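Local atomic coordinates of carboxylesterase (Uncultured bacterium, PDB entry 5GMX), a protein that hydrolyses carboxylic esters as a family VIII carboxylesterase of beta-lactamase-like fold and also cleaves oxyimino cephalosporins. Residues P150-P154 with G155-G159. Numbering follows the deposited sequence.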
loop_
_atom_site.group_PDB
_atom_site.type_symbol
_atom_site.label_atom_id
_atom_site.label_comp_id
_atom_site.label_asym_id
_atom_site.label_seq_id
_atom_site.Cartn_x
_atom_site.Cartn_y
_atom_site.Cartn_z
ATOM N N PRO A 150 -20.635 9.932 9.385
ATOM C CA PRO A 150 -19.635 9.050 10.004
ATOM C C PRO A 150 -20.233 8.043 10.988
ATOM O O PRO A 150 -21.238 8.337 11.650
ATOM C CB PRO A 150 -18.715 10.028 10.741
ATOM C CG PRO A 150 -18.928 11.339 10.072
ATOM C CD PRO A 150 -20.354 11.353 9.657
ATOM N N PHE A 151 -19.604 6.881 11.098
ATOM C CA PHE A 151 -20.046 5.839 12.025
ATOM C C PHE A 151 -19.712 6.180 13.466
ATOM O O PHE A 151 -20.374 5.723 14.387
ATOM C CB PHE A 151 -19.404 4.500 11.661
ATOM C CG PHE A 151 -19.821 3.980 10.334
ATOM C CD1 PHE A 151 -21.104 3.508 10.136
ATOM C CD2 PHE A 151 -18.933 3.970 9.265
ATOM C CE1 PHE A 151 -21.499 3.023 8.904
ATOM C CE2 PHE A 151 -19.325 3.490 8.023
ATOM C CZ PHE A 151 -20.605 3.012 7.841
ATOM N N PHE A 152 -18.651 6.952 13.662
ATOM C CA PHE A 152 -18.289 7.429 14.988
ATOM C C PHE A 152 -17.855 8.882 14.864
ATOM O O PHE A 152 -17.645 9.376 13.758
ATOM C CB PHE A 152 -17.184 6.570 15.625
ATOM C CG PHE A 152 -15.968 6.335 14.738
ATOM C CD1 PHE A 152 -14.979 7.298 14.609
ATOM C CD2 PHE A 152 -15.815 5.140 14.053
ATOM C CE1 PHE A 152 -13.852 7.074 13.807
ATOM C CE2 PHE A 152 -14.699 4.907 13.242
ATOM C CZ PHE A 152 -13.717 5.877 13.123
ATOM N N GLU A 153 -17.757 9.578 15.988
ATOM C CA GLU A 153 -17.324 10.966 15.962
ATOM C C GLU A 153 -15.877 11.072 15.461
ATOM O O GLU A 153 -14.988 10.429 16.005
ATOM C CB GLU A 153 -17.441 11.578 17.343
ATOM C CG GLU A 153 -17.062 13.037 17.367
ATOM C CD GLU A 153 -17.292 13.665 18.718
ATOM O OE1 GLU A 153 -17.768 12.960 19.628
ATOM O OE2 GLU A 153 -16.999 14.864 18.871
ATOM N N PRO A 154 -15.643 11.886 14.420
ATOM C CA PRO A 154 -14.303 11.976 13.827
ATOM C C PRO A 154 -13.238 12.379 14.842
ATOM O O PRO A 154 -13.485 13.263 15.661
ATOM C CB PRO A 154 -14.472 13.057 12.756
ATOM C CG PRO A 154 -15.927 12.987 12.384
ATOM C CD PRO A 154 -16.630 12.694 13.681
ATOM N N GLY A 155 -12.084 11.717 14.806
ATOM C CA GLY A 155 -10.995 12.023 15.720
ATOM C C GLY A 155 -11.053 11.320 17.069
ATOM O O GLY A 155 -10.107 11.411 17.849
ATOM N N THR A 156 -12.138 10.596 17.346
ATOM C CA THR A 156 -12.298 9.943 18.651
ATOM C C THR A 156 -12.044 8.442 18.598
ATOM O O THR A 156 -12.059 7.771 19.625
ATOM C CB THR A 156 -13.717 10.163 19.231
ATOM O OG1 THR A 156 -14.676 9.526 18.378
ATOM C CG2 THR A 156 -14.042 11.641 19.310
ATOM N N ALA A 157 -11.825 7.925 17.395
ATOM C CA ALA A 157 -11.553 6.506 17.184
ATOM C C ALA A 157 -10.938 6.329 15.809
ATOM O O ALA A 157 -10.988 7.244 14.997
ATOM C CB ALA A 157 -12.813 5.679 17.307
ATOM N N ASN A 158 -10.351 5.163 15.562
ATOM C CA ASN A 158 -9.908 4.809 14.222
ATOM C C ASN A 158 -10.606 3.537 13.774
ATOM O O ASN A 158 -10.819 2.618 14.567
ATOM C CB ASN A 158 -8.381 4.659 14.154
ATOM C CG ASN A 158 -7.798 3.969 15.376
ATOM O OD1 ASN A 158 -7.593 4.600 16.414
ATOM N ND2 ASN A 158 -7.505 2.678 15.250
ATOM N N GLY A 159 -11.024 3.527 12.516
ATOM C CA GLY A 159 -11.668 2.375 11.920
ATOM C C GLY A 159 -11.141 2.254 10.502
ATOM O O GLY A 159 -11.440 3.083 9.650
#
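The Phe152 ring lies against Ala157, whose CB sits over one face in a CH-pi contact, 4.0 Å from the ring centroid and 17° off the normal, displaced toward CD1 and CE1. The carbonyl carbon of Asn158 and the amide N of Gly159 approach the ring obliquely, the latter 3.6 Å from Phe152 CZ. The carbonyl oxygen of Ala157 comes to 3.1 Å from Phe152 CE1; buried here, it has no hydrogen-bonding partner in the model. A chi1 of 50° puts Phe152 CG between its own N and carbonyl carbon and swings the ring back across the bend onto residues 157-159.

The bend is a type II beta turn, Glu153 to Thr156, with Pro154 and Gly155 at its corners; Gly155 takes the positive phi (86°) of the third position, a conformation glycine adopts readily. Two donors of Thr156 grip Glu153 O: its N at 3.2 Å closes the turn, and its OG1 reaches the same oxygen at 2.6 Å. Both are tilted out of the carbonyl plane. The extended Glu153 chain crosses Thr156 at roughly a right angle, brushing CG2.

The returning segment 155-159 leads on to Tyr160, part of the phenylmethanesulfonic acid pocket. Gly155 and Gly159 form backbone hydrogen bonds with Gln120 and His119, just after helix 113-117. The whole loop links helix 138-146 to helix 165-175, and Phe151 packs on helix 237-244.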